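Local coordinates for protein pectate lyase (Paenibacillus sp. 0602, PDB 5GT5) that cleaves the galacturonan chains of pectate, and probably of partly methylated pectin, by endo-acting elimination, with calcium as the likely cofactor, at residues D38-L43 / S72-H77; K50-M55 / N100-F105; D57-W62 / K111-A116; I94-F99 / K120-V125; L156-G161 / S179-S184. The protein carries 1 engineered substitution. All blocks are in the same frame, centred on the assembly; numbering follows the deposited sequence.

Contact 1 of 5, residues D38-L43 / S72-H77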
# COMPACT_ATOMS: atom_id res chain seq x y z
N ASP A 38 10.97 -5.47 -27.28
CA ASP A 38 10.64 -6.42 -26.22
C ASP A 38 10.27 -5.68 -24.96
O ASP A 38 9.30 -6.03 -24.30
CB ASP A 38 11.81 -7.35 -25.89
CG ASP A 38 12.23 -8.24 -27.04
OD1 ASP A 38 11.43 -8.53 -27.97
OD2 ASP A 38 13.41 -8.67 -26.97
N LEU A 39 11.02 -4.64 -24.61
CA LEU A 39 10.72 -3.91 -23.38
C LEU A 39 9.38 -3.19 -23.49
O LEU A 39 8.58 -3.18 -22.54
CB LEU A 39 11.83 -2.91 -23.09
CG LEU A 39 11.76 -2.25 -21.70
CD1 LEU A 39 11.89 -3.29 -20.60
CD2 LEU A 39 12.88 -1.20 -21.55
N ALA A 40 9.14 -2.56 -24.63
CA ALA A 40 7.90 -1.85 -24.86
C ALA A 40 6.70 -2.77 -24.76
O ALA A 40 5.66 -2.41 -24.18
CB ALA A 40 7.92 -1.16 -26.17
N LEU A 41 6.83 -3.97 -25.31
CA LEU A 41 5.73 -4.92 -25.22
C LEU A 41 5.51 -5.41 -23.80
O LEU A 41 4.36 -5.51 -23.35
CB LEU A 41 5.98 -6.11 -26.14
CG LEU A 41 5.88 -5.78 -27.63
CD1 LEU A 41 6.31 -7.00 -28.48
CD2 LEU A 41 4.48 -5.34 -28.00
N ALA A 42 6.60 -5.67 -23.06
CA ALA A 42 6.51 -6.18 -21.70
C ALA A 42 5.93 -5.17 -20.72
O ALA A 42 5.16 -5.56 -19.83
CB ALA A 42 7.88 -6.60 -21.24
N LEU A 43 6.29 -3.89 -20.88
CA LEU A 43 5.93 -2.86 -19.91
C LEU A 43 4.72 -2.02 -20.32
O LEU A 43 4.38 -1.04 -19.66
CB LEU A 43 7.13 -1.96 -19.58
CG LEU A 43 8.22 -2.68 -18.81
CD1 LEU A 43 9.35 -1.65 -18.58
CD2 LEU A 43 7.73 -3.29 -17.47
N SER A 72 3.79 4.09 -26.53
CA SER A 72 3.63 3.81 -25.10
C SER A 72 3.95 2.36 -24.84
O SER A 72 3.47 1.47 -25.57
CB SER A 72 2.22 4.13 -24.60
OG SER A 72 1.88 5.47 -24.91
N PRO A 73 4.76 2.07 -23.81
CA PRO A 73 5.18 2.96 -22.71
C PRO A 73 6.38 3.86 -22.98
O PRO A 73 6.81 4.52 -22.03
CB PRO A 73 5.56 1.97 -21.62
CG PRO A 73 6.15 0.80 -22.40
CD PRO A 73 5.26 0.70 -23.64
N PHE A 74 6.95 3.86 -24.18
CA PHE A 74 8.02 4.81 -24.55
C PHE A 74 7.45 6.11 -25.09
O PHE A 74 6.47 6.10 -25.84
CB PHE A 74 8.89 4.25 -25.67
CG PHE A 74 9.89 3.20 -25.24
CD1 PHE A 74 9.48 1.92 -24.84
CD2 PHE A 74 11.27 3.47 -25.33
CE1 PHE A 74 10.41 0.95 -24.48
CE2 PHE A 74 12.22 2.49 -24.97
CZ PHE A 74 11.80 1.23 -24.57
N ALA A 75 8.10 7.22 -24.75
CA ALA A 75 7.81 8.50 -25.37
C ALA A 75 9.12 9.24 -25.54
O ALA A 75 10.10 8.95 -24.84
CB ALA A 75 6.89 9.31 -24.51
N LYS A 76 9.14 10.20 -26.44
CA LYS A 76 10.32 11.06 -26.59
C LYS A 76 10.43 11.96 -25.35
O LYS A 76 9.44 12.58 -24.93
CB LYS A 76 10.21 11.93 -27.85
CG LYS A 76 11.49 12.67 -28.15
CD LYS A 76 11.34 13.63 -29.34
CE LYS A 76 10.52 14.86 -28.94
NZ LYS A 76 11.16 15.76 -27.91
N HIS A 77 11.62 12.01 -24.76
CA HIS A 77 11.87 12.93 -23.65
C HIS A 77 12.25 14.31 -24.18
O HIS A 77 12.35 14.51 -25.40
CB HIS A 77 13.01 12.37 -22.78
CG HIS A 77 12.86 12.66 -21.32
ND1 HIS A 77 12.38 13.86 -20.82
CD2 HIS A 77 13.11 11.89 -20.24
CE1 HIS A 77 12.36 13.81 -19.50
NE2 HIS A 77 12.79 12.62 -19.12
O HOH W 1 3.99 -1.23 -26.17
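The methyl of Ala40 and one branch of Leu39 rest on the ring of Phe74, while Pro73 fits against the backbone carbonyls of the same helix. Phe74 turns its CG away from its own carbonyl carbon (chi1 -77°), which brings the ring back to the helix although its CB does not point there. Ala40 CB then lies 3.7 Å from Phe74 CE1 and equally near CD1, approaching the ring obliquely along one side. Farther out, Leu39 CD2 reaches Phe74 CZ at 4.0 Å, the two side chains crossing at about a right angle; Leu39 chi1 of -170° sets CG beside its own carbonyl carbon. Were Phe74 a serine, Ala40 CB and Leu39 CD2 would probably lose the apolar surface they share, and a gap would open between helix and strand.

Pro73 follows a cis peptide bond and presents its ring to the helix. Its CD sits 3.2 Å from Ala40 O, and its CG meets Leu43 CB at 4.1 Å and Leu43 O at 3.7 Å. Pro73 has no N-H to give Ala40 O; a water donates to that oxygen at 2.9 Å and also to Ser72 O. Beyond the pair, Phe74 also packs on Ile65 and Ile94, and Leu39 on Val52 and Ile54, making one apolar cluster. A short helix laid over the N-terminal end of a right-handed parallel beta-helix is the usual cap in polysaccharide lyase family 1, and helix 36-43 fits that role.

Contact 2 of 5, residues K50-M55 / N100-F105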
# COMPACT_ATOMS: atom_id res chain seq x y z
N LYS A 50 4.68 -10.17 -15.09
CA LYS A 50 5.13 -10.21 -13.70
C LYS A 50 6.63 -10.06 -13.54
O LYS A 50 7.06 -9.42 -12.58
CB LYS A 50 4.69 -11.54 -13.07
CG LYS A 50 3.17 -11.70 -12.98
CD LYS A 50 2.71 -10.83 -11.80
CE LYS A 50 1.32 -10.30 -11.90
NZ LYS A 50 1.10 -9.44 -10.67
N VAL A 51 7.42 -10.66 -14.44
CA VAL A 51 8.88 -10.57 -14.37
C VAL A 51 9.39 -10.16 -15.72
O VAL A 51 9.01 -10.76 -16.75
CB VAL A 51 9.52 -11.90 -13.94
CG1 VAL A 51 11.04 -11.81 -14.03
CG2 VAL A 51 9.06 -12.31 -12.54
N VAL A 52 10.24 -9.13 -15.73
CA VAL A 52 10.98 -8.71 -16.90
C VAL A 52 12.48 -8.98 -16.65
O VAL A 52 13.07 -8.39 -15.72
CB VAL A 52 10.75 -7.21 -17.21
CG1 VAL A 52 11.66 -6.77 -18.37
CG2 VAL A 52 9.26 -6.94 -17.54
N GLU A 53 13.08 -9.91 -17.42
CA GLU A 53 14.51 -10.15 -17.36
C GLU A 53 15.18 -9.43 -18.52
O GLU A 53 15.00 -9.79 -19.68
CB GLU A 53 14.86 -11.64 -17.41
CG GLU A 53 16.38 -11.83 -17.15
CD GLU A 53 16.86 -13.26 -17.24
OE1 GLU A 53 16.03 -14.18 -17.28
OE2 GLU A 53 18.09 -13.44 -17.25
N ILE A 54 15.95 -8.40 -18.19
CA ILE A 54 16.76 -7.68 -19.17
C ILE A 54 17.98 -8.57 -19.47
O ILE A 54 18.68 -8.97 -18.55
CB ILE A 54 17.24 -6.35 -18.58
CG1 ILE A 54 16.04 -5.54 -18.07
CG2 ILE A 54 18.11 -5.55 -19.57
CD1 ILE A 54 15.09 -5.18 -19.15
N MET A 55 18.20 -8.91 -20.73
CA MET A 55 19.18 -9.94 -21.08
C MET A 55 20.55 -9.37 -21.44
O MET A 55 21.55 -10.11 -21.43
CB MET A 55 18.65 -10.76 -22.27
CG MET A 55 17.27 -11.42 -22.03
SD MET A 55 17.25 -12.46 -20.58
CE MET A 55 18.30 -13.82 -21.17
N ASN A 100 0.73 -3.97 -10.78
CA ASN A 100 0.68 -4.49 -9.43
C ASN A 100 1.43 -5.79 -9.32
O ASN A 100 0.96 -6.85 -9.76
CB ASN A 100 -0.73 -4.72 -8.92
CG ASN A 100 -0.73 -5.22 -7.48
OD1 ASN A 100 0.09 -4.83 -6.67
ND2 ASN A 100 -1.58 -6.20 -7.20
N GLY A 101 2.63 -5.71 -8.78
CA GLY A 101 3.43 -6.89 -8.59
C GLY A 101 4.27 -7.14 -9.82
O GLY A 101 3.90 -7.92 -10.69
N LEU A 102 5.42 -6.50 -9.88
CA LEU A 102 6.28 -6.55 -11.05
C LEU A 102 7.72 -6.57 -10.60
O LEU A 102 8.10 -5.77 -9.74
CB LEU A 102 6.01 -5.33 -11.93
CG LEU A 102 6.99 -5.08 -13.08
CD1 LEU A 102 6.88 -6.15 -14.18
CD2 LEU A 102 6.77 -3.69 -13.67
N THR A 103 8.54 -7.45 -11.16
CA THR A 103 9.98 -7.44 -10.94
C THR A 103 10.72 -7.24 -12.25
O THR A 103 10.48 -7.97 -13.24
CB THR A 103 10.45 -8.76 -10.31
OG1 THR A 103 9.80 -8.89 -9.04
CG2 THR A 103 11.99 -8.77 -10.08
N ILE A 104 11.63 -6.26 -12.25
CA ILE A 104 12.50 -6.01 -13.40
C ILE A 104 13.93 -6.23 -12.94
O ILE A 104 14.34 -5.63 -11.95
CB ILE A 104 12.31 -4.55 -13.96
CG1 ILE A 104 10.83 -4.23 -14.19
CG2 ILE A 104 13.17 -4.34 -15.19
CD1 ILE A 104 10.55 -2.74 -14.53
N PHE A 105 14.70 -7.05 -13.63
CA PHE A 105 16.04 -7.35 -13.18
C PHE A 105 16.90 -7.78 -14.35
O PHE A 105 16.39 -7.98 -15.46
CB PHE A 105 16.04 -8.45 -12.09
CG PHE A 105 15.96 -9.86 -12.63
CD1 PHE A 105 14.75 -10.36 -13.13
CD2 PHE A 105 17.08 -10.68 -12.61
CE1 PHE A 105 14.68 -11.66 -13.64
CE2 PHE A 105 17.01 -11.98 -13.12
CZ PHE A 105 15.82 -12.46 -13.63
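Parallel strand pairing between successive coils sets Val51, Val52 and Glu53 beside Thr103, Ile104 and Phe105, with the axes of strands 51-54 and 102-105 4.7 Å apart and 6° from parallel. Four backbone bonds stitch them: Lys50 O and Val52 O accept from Thr103 N and Phe105 N, and Thr103 O and Phe105 O from Val52 N and Ile54 N.

At the start of the pair, Lys50 bends at chi2 (-77°) and runs alongside the corner at Gly101. Its NZ gives hydrogen bonds to two carbonyls, Asn100 O at 2.7 Å and Gly101 O at 3.2 Å, each met in the carbonyl plane. Stacking of strands in register like this is the principle of the right-handed parallel beta-helix of pectate lyases, here in its first coils.

On one face, Phe105 takes the crowded chi1 position (82°) between its backbone N and carbonyl carbon, which leans the ring over the neighbouring strand. Val51 CG1 meets the ring edge in plane, 3.7 Å from Phe105 CE1, and Glu53 CG touches Phe105 CZ at 3.6 Å; the carboxylate itself is held by Tyr30 and Lys438. On the other face Val52 CB packs on Ile104 CG1 at 4.2 Å, and Val52 CG2 lies equally far from Leu102 CD1; this face is covered by Leu39, Ala42 and Leu43 of helix 36-43.

Contact 3 of 5, residues D57-W62 / K111-A116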
# COMPACT_ATOMS: atom_id res chain seq x y z
N ASP A 57 22.75 -5.20 -22.26
CA ASP A 57 22.63 -3.75 -22.23
C ASP A 57 21.57 -3.27 -23.22
O ASP A 57 21.43 -3.84 -24.32
CB ASP A 57 23.96 -3.05 -22.59
CG ASP A 57 25.09 -3.33 -21.61
OD1 ASP A 57 24.85 -3.89 -20.52
OD2 ASP A 57 26.26 -2.99 -21.96
N LEU A 58 20.85 -2.23 -22.83
CA LEU A 58 19.83 -1.64 -23.70
C LEU A 58 20.11 -0.18 -23.99
O LEU A 58 20.35 0.64 -23.08
CB LEU A 58 18.43 -1.76 -23.08
CG LEU A 58 17.89 -3.18 -22.85
CD1 LEU A 58 16.54 -3.09 -22.17
CD2 LEU A 58 17.78 -3.92 -24.19
N ASN A 59 20.11 0.16 -25.28
CA ASN A 59 20.31 1.53 -25.74
C ASN A 59 18.97 2.06 -26.16
O ASN A 59 18.44 1.71 -27.23
CB ASN A 59 21.29 1.50 -26.92
CG ASN A 59 22.64 1.04 -26.47
OD1 ASN A 59 23.22 1.63 -25.58
ND2 ASN A 59 23.12 -0.07 -27.03
N LEU A 60 18.38 2.88 -25.29
CA LEU A 60 16.95 3.14 -25.35
C LEU A 60 16.57 4.56 -25.78
O LEU A 60 15.45 5.02 -25.56
CB LEU A 60 16.31 2.78 -23.99
CG LEU A 60 16.49 1.34 -23.54
CD1 LEU A 60 15.89 1.14 -22.15
CD2 LEU A 60 15.85 0.37 -24.56
N GLY A 61 17.51 5.27 -26.41
CA GLY A 61 17.20 6.61 -26.89
C GLY A 61 16.16 6.63 -28.00
O GLY A 61 16.10 5.70 -28.81
N TRP A 62 15.36 7.69 -28.03
CA TRP A 62 14.21 7.76 -28.94
C TRP A 62 14.60 7.62 -30.42
O TRP A 62 13.84 7.04 -31.19
CB TRP A 62 13.47 9.07 -28.71
CG TRP A 62 12.21 9.20 -29.46
CD1 TRP A 62 11.99 10.00 -30.54
CD2 TRP A 62 10.97 8.55 -29.18
NE1 TRP A 62 10.68 9.88 -30.95
CE2 TRP A 62 10.04 8.99 -30.12
CE3 TRP A 62 10.56 7.61 -28.21
CZ2 TRP A 62 8.71 8.54 -30.14
CZ3 TRP A 62 9.25 7.18 -28.22
CH2 TRP A 62 8.34 7.64 -29.18
N LYS A 111 23.09 -2.72 -18.48
CA LYS A 111 22.95 -1.26 -18.45
C LYS A 111 21.70 -0.79 -19.18
O LYS A 111 21.32 -1.34 -20.23
CB LYS A 111 24.17 -0.59 -19.09
CG LYS A 111 25.46 -0.84 -18.34
CD LYS A 111 26.63 -0.20 -19.08
CE LYS A 111 27.94 -0.59 -18.42
NZ LYS A 111 29.07 0.21 -18.97
N ILE A 112 21.05 0.22 -18.62
CA ILE A 112 19.92 0.92 -19.22
C ILE A 112 20.42 2.31 -19.58
O ILE A 112 20.75 3.10 -18.68
CB ILE A 112 18.77 1.07 -18.21
CG1 ILE A 112 18.30 -0.31 -17.70
CG2 ILE A 112 17.59 1.85 -18.80
CD1 ILE A 112 17.77 -1.19 -18.77
N LYS A 113 20.51 2.62 -20.87
CA LYS A 113 21.12 3.87 -21.36
C LYS A 113 20.15 4.71 -22.16
O LYS A 113 19.33 4.18 -22.91
CB LYS A 113 22.35 3.56 -22.22
CG LYS A 113 23.49 2.92 -21.46
CD LYS A 113 24.77 2.88 -22.33
CE LYS A 113 24.84 1.62 -23.15
NZ LYS A 113 25.70 1.76 -24.38
N HIS A 114 20.25 6.03 -21.97
CA HIS A 114 19.55 7.02 -22.81
C HIS A 114 18.08 7.06 -22.54
O HIS A 114 17.30 7.48 -23.40
CB HIS A 114 19.84 6.84 -24.31
CG HIS A 114 21.29 6.57 -24.58
ND1 HIS A 114 21.72 5.72 -25.58
CD2 HIS A 114 22.39 6.96 -23.90
CE1 HIS A 114 23.05 5.65 -25.53
NE2 HIS A 114 23.47 6.40 -24.52
N ALA A 115 17.68 6.65 -21.34
CA ALA A 115 16.25 6.68 -20.99
C ALA A 115 15.98 6.90 -19.52
O ALA A 115 16.66 6.35 -18.66
CB ALA A 115 15.49 5.42 -21.47
N ALA A 116 14.94 7.68 -19.26
CA ALA A 116 14.37 7.83 -17.91
C ALA A 116 13.25 6.83 -17.72
O ALA A 116 12.50 6.54 -18.66
CB ALA A 116 13.79 9.24 -17.76
O HOH W 2 26.71 -0.73 -23.38
O HOH W 3 25.65 -1.22 -26.14
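Leu60 packs into the tight side of this contact, its CB 3.7 Å from Ala115 CB and its CD1 3.8 Å from Ile112 CG2. Leu58 lies alongside Ile112 with their CD1 atoms in touch, and Ile94 and Phe74 extend the apolar layer from neighbouring strands. The backbones are joined by Leu58 N to Lys111 O, Lys113 N to Leu58 O and Leu60 N to Lys113 O.

Charged and polar groups occupy the looser, watery side. Asp57 OD1 takes Lys111 N at 2.9 Å from above the carboxylate plane, while its OD2 accepts a bond from a water that Lys113 NZ contacts weakly. Lys113, bent at chi3 (-89°), runs beside Asn59 and gives its OD1 only a weak hydrogen bond from NZ at 2.8 Å.

His114 continues the row of Asn59 and Lys113 but is itself buried, its CB 3.5 Å from Gly61 N. One face of its ring is covered by Lys113 CB, over the ring centre, and Glu64 and Glu134 hold its two nitrogens. Its left-handed backbone (phi 73°) turns the chain from strand 111-113 into strand 115-120, a corner of the kind that separates the sheets of a parallel beta-helix.

Contact 4 of 5, residues I94-F99 / K120-V125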
# COMPACT_ATOMS: atom_id res chain seq x y z
N ILE A 94 10.29 6.18 -20.30
CA ILE A 94 9.55 4.92 -20.27
C ILE A 94 8.68 4.92 -19.04
O ILE A 94 9.19 5.00 -17.92
CB ILE A 94 10.49 3.73 -20.25
CG1 ILE A 94 11.45 3.77 -21.46
CG2 ILE A 94 9.67 2.46 -20.22
CD1 ILE A 94 12.67 2.89 -21.34
N THR A 95 7.36 4.90 -19.25
CA THR A 95 6.42 5.02 -18.14
C THR A 95 5.77 3.68 -17.81
O THR A 95 4.97 3.17 -18.62
CB THR A 95 5.33 6.06 -18.42
OG1 THR A 95 5.95 7.34 -18.62
CG2 THR A 95 4.40 6.19 -17.22
N VAL A 96 6.08 3.16 -16.63
CA VAL A 96 5.49 1.95 -16.09
C VAL A 96 4.28 2.37 -15.31
O VAL A 96 4.42 2.99 -14.23
CB VAL A 96 6.52 1.27 -15.15
CG1 VAL A 96 5.95 0.04 -14.48
CG2 VAL A 96 7.79 0.88 -15.94
N ASP A 97 3.09 2.07 -15.83
CA ASP A 97 1.84 2.66 -15.35
C ASP A 97 0.84 1.56 -14.97
O ASP A 97 0.56 0.66 -15.76
CB ASP A 97 1.23 3.53 -16.46
CG ASP A 97 0.06 4.39 -16.00
OD1 ASP A 97 -0.41 4.27 -14.85
OD2 ASP A 97 -0.41 5.20 -16.82
N GLY A 98 0.37 1.60 -13.74
CA GLY A 98 -0.73 0.72 -13.37
C GLY A 98 -0.36 -0.72 -13.10
O GLY A 98 -1.23 -1.60 -13.14
N PHE A 99 0.91 -1.02 -12.82
CA PHE A 99 1.34 -2.37 -12.51
C PHE A 99 1.12 -2.72 -11.05
O PHE A 99 1.22 -1.85 -10.18
CB PHE A 99 2.81 -2.57 -12.91
CG PHE A 99 2.97 -2.85 -14.38
CD1 PHE A 99 2.98 -1.79 -15.28
CD2 PHE A 99 3.03 -4.15 -14.87
CE1 PHE A 99 3.06 -2.04 -16.68
CE2 PHE A 99 3.11 -4.40 -16.25
CZ PHE A 99 3.15 -3.33 -17.16
N LYS A 120 4.45 5.04 -12.31
CA LYS A 120 3.25 5.79 -11.90
C LYS A 120 2.15 4.84 -11.55
O LYS A 120 1.96 3.83 -12.22
CB LYS A 120 2.71 6.67 -13.04
CG LYS A 120 3.65 7.79 -13.44
CD LYS A 120 3.06 8.64 -14.56
CE LYS A 120 3.98 9.82 -14.93
NZ LYS A 120 3.33 10.65 -15.99
N ARG A 121 1.43 5.18 -10.49
CA ARG A 121 0.18 4.47 -10.16
C ARG A 121 0.41 2.95 -10.09
O ARG A 121 -0.42 2.16 -10.54
CB ARG A 121 -0.92 4.82 -11.16
CG ARG A 121 -1.38 6.27 -11.11
CD ARG A 121 -2.30 6.61 -12.29
NE ARG A 121 -1.61 6.68 -13.58
CZ ARG A 121 -1.13 7.79 -14.14
NH1 ARG A 121 -1.22 8.95 -13.50
NH2 ARG A 121 -0.54 7.72 -15.33
N SER A 122 1.55 2.54 -9.53
CA SER A 122 1.91 1.13 -9.47
C SER A 122 2.16 0.69 -8.03
O SER A 122 2.40 1.51 -7.12
CB SER A 122 3.15 0.89 -10.31
OG SER A 122 2.87 1.08 -11.71
N SER A 123 2.10 -0.61 -7.80
CA SER A 123 2.34 -1.16 -6.48
C SER A 123 3.19 -2.39 -6.59
O SER A 123 3.13 -3.15 -7.58
CB SER A 123 1.04 -1.48 -5.76
OG SER A 123 0.25 -2.32 -6.59
N ASN A 124 3.99 -2.61 -5.54
CA ASN A 124 4.82 -3.79 -5.39
C ASN A 124 5.72 -4.02 -6.61
O ASN A 124 5.64 -5.03 -7.33
CB ASN A 124 3.93 -4.99 -5.07
CG ASN A 124 3.27 -4.83 -3.74
OD1 ASN A 124 3.89 -4.37 -2.79
ND2 ASN A 124 1.96 -5.06 -3.71
N VAL A 125 6.60 -3.06 -6.83
CA VAL A 125 7.56 -3.08 -7.92
C VAL A 125 8.95 -3.34 -7.36
O VAL A 125 9.34 -2.68 -6.37
CB VAL A 125 7.54 -1.74 -8.70
CG1 VAL A 125 8.66 -1.71 -9.77
CG2 VAL A 125 6.14 -1.51 -9.33
O HOH W 4 4.74 9.83 -18.18
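Arg121 reaches across to Asp97 in a side-on grip, and its chain can be followed outward from CB, which already lies 3.8 Å from Asp97 OD1. CD lies near the same oxygen, and the bend at chi3 (-71°) turns the NE/NH2 edge of the guanidinium to the carboxylate. NE donates to Asp97 OD1 at 3.0 Å, on the syn side but tilted out of the carboxylate plane. At the tip NH2 donates to Asp97 OD2 at 2.9 Å in an almost straight bond (175°), meeting it from above the carboxylate plane; OD2 lies in the guanidinium plane, although the two groups are turned 54° against each other. NH1 makes a long, weak ion pair with Glu158, and Lys120 CB covers one guanidinium face. Two bonds to two oxygens should fix the rotation of both groups.

Next to the salt bridge, Thr95 CG2 touches Lys120 CD at 3.9 Å, and a water links Thr95 OG1 to Lys120 NZ. Farther along the turn, Ser122 OG accepts from Phe99 N at 3.1 Å and donates to Lys120 O at 2.9 Å, a carbonyl that also receives Gly98 N. Backbone bonds from Lys120 N to Val96 O and from Ser123 N to Phe99 O close the two ends. Ser122 N in turn bonds Ser159 OG of the following coil. Similar turns stacked coil on coil are a hallmark of the right-handed parallel beta-helix.

Contact 5 of 5, residues L156-G161 / S179-S184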
# COMPACT_ATOMS: atom_id res chain seq x y z
N LEU A 156 9.39 7.93 -9.05
CA LEU A 156 8.25 7.18 -8.54
C LEU A 156 7.13 8.17 -8.23
O LEU A 156 7.34 9.15 -7.51
CB LEU A 156 8.64 6.43 -7.28
CG LEU A 156 9.96 5.65 -7.36
CD1 LEU A 156 10.26 5.05 -5.99
CD2 LEU A 156 9.88 4.56 -8.41
N GLU A 157 5.93 7.92 -8.74
CA GLU A 157 4.80 8.83 -8.52
C GLU A 157 3.55 8.08 -8.15
O GLU A 157 3.19 7.10 -8.82
CB GLU A 157 4.49 9.69 -9.76
CG GLU A 157 5.62 10.67 -10.11
CD GLU A 157 5.32 11.51 -11.33
OE1 GLU A 157 4.16 11.55 -11.75
OE2 GLU A 157 6.26 12.15 -11.87
N GLU A 158 2.87 8.56 -7.11
CA GLU A 158 1.61 7.95 -6.61
C GLU A 158 1.63 6.43 -6.62
O GLU A 158 0.65 5.78 -7.03
CB GLU A 158 0.38 8.51 -7.33
CG GLU A 158 0.25 8.22 -8.77
CD GLU A 158 0.76 9.34 -9.62
OE1 GLU A 158 0.86 10.48 -9.12
OE2 GLU A 158 1.02 9.08 -10.82
N SER A 159 2.73 5.88 -6.13
CA SER A 159 2.97 4.44 -6.09
C SER A 159 3.15 3.97 -4.64
O SER A 159 3.25 4.78 -3.70
CB SER A 159 4.19 4.09 -6.96
OG SER A 159 3.87 4.30 -8.34
N SER A 160 3.16 2.65 -4.44
CA SER A 160 3.20 2.05 -3.11
C SER A 160 3.96 0.75 -3.16
O SER A 160 3.52 -0.17 -3.85
CB SER A 160 1.76 1.77 -2.64
OG SER A 160 1.73 1.20 -1.33
N GLY A 161 5.07 0.67 -2.42
CA GLY A 161 5.87 -0.55 -2.39
C GLY A 161 6.80 -0.65 -3.57
O GLY A 161 6.44 -1.18 -4.62
N SER A 179 11.18 10.46 -5.55
CA SER A 179 9.93 9.87 -5.11
C SER A 179 8.95 10.99 -4.85
O SER A 179 9.26 11.90 -4.06
CB SER A 179 10.18 9.02 -3.87
OG SER A 179 9.02 8.28 -3.54
N LYS A 180 7.78 10.95 -5.49
CA LYS A 180 6.90 12.09 -5.57
C LYS A 180 5.42 11.70 -5.41
O LYS A 180 5.04 10.50 -5.51
CB LYS A 180 7.06 12.76 -6.96
CG LYS A 180 8.45 13.27 -7.31
CD LYS A 180 8.37 13.90 -8.70
CE LYS A 180 9.71 14.45 -9.15
NZ LYS A 180 9.58 15.08 -10.51
N LYS A 181 4.59 12.72 -5.23
CA LYS A 181 3.15 12.56 -5.25
C LYS A 181 2.69 11.45 -4.30
O LYS A 181 1.92 10.55 -4.67
CB LYS A 181 2.66 12.36 -6.68
CG LYS A 181 2.99 13.58 -7.55
CD LYS A 181 2.47 13.41 -8.96
CE LYS A 181 0.96 13.61 -9.05
NZ LYS A 181 0.43 13.38 -10.43
N GLY A 182 3.18 11.54 -3.06
CA GLY A 182 2.69 10.68 -2.00
C GLY A 182 3.16 9.25 -2.06
O GLY A 182 2.63 8.40 -1.35
N THR A 183 4.14 8.95 -2.90
CA THR A 183 4.67 7.59 -2.97
C THR A 183 5.20 7.13 -1.60
O THR A 183 5.97 7.82 -0.95
CB THR A 183 5.80 7.48 -4.00
OG1 THR A 183 5.24 7.69 -5.31
CG2 THR A 183 6.46 6.10 -3.96
N SER A 184 4.75 5.97 -1.17
CA SER A 184 5.15 5.37 0.12
C SER A 184 5.71 3.96 -0.07
O SER A 184 5.55 3.33 -1.13
CB SER A 184 3.98 5.33 1.10
OG SER A 184 2.92 4.55 0.57
O HOH W 5 7.72 14.27 -12.21
O HOH W 6 1.24 6.93 -3.38
O HOH W 7 2.99 1.92 0.95
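With its hydroxyl set opposite its carbonyl carbon (chi1 -67°), Thr183 places OG1 between the two turns: it donates to Lys180 O at 2.8 Å, in the carbonyl plane, and accepts from Ser159 N at 3.2 Å in a nearly straight bond (169°). Its CG2 rests on Ser159 O and Leu156 CB. A valine in its place would probably leave Ser159 N without this acceptor and the type I' turn from Lys180 to Thr183 without its side-chain tie.

Glu158 chi1 of 66° puts CG between the backbone N and the carbonyl carbon, the chain then bends at chi2, and OE1 comes alongside Lys181 in a salt bridge to NZ at 3.2 Å. Glu157 and Lys180 also run side by side, joined by a water between OE2 and NZ.

The backbones pair through Lys180 N to Leu156 O, then, after a one-residue shift in register, through Ser184 N to Ser159 O and Gly161 N to Ser184 O. These are stacked turns of the right-handed parallel beta-helix, and Lys180 lies close to Asp178 and Asp152, the probable calcium ligands. Strand 154-157 lies between strands 115-120 and 177-180, and Val186 of strand 184-194 packs on Leu156 and Ser179.

All five contacts belong to a parallel beta-helix or its end cap. Contacts 1, 2 and 3 interleave along the chain, contact 4 opens after contact 1 closes while still crossing contacts 2 and 3, and contact 5 follows last. Helix 36-43 of contact 1 covers the strands of contact 2, about 14 Å away between centres. Strands 74-76, 92-97, 115-120, 154-157 and 177-180 form one sheet reached by contacts 1, 3, 4 and 5, whereas contact 2 lies on another face. Contacts 4 and 5 stack with centres about 10 Å apart, and contact 5 lies beside the probable calcium ligands Asp152 and Asp178, so the series runs from the probably capped end toward the likely calcium site.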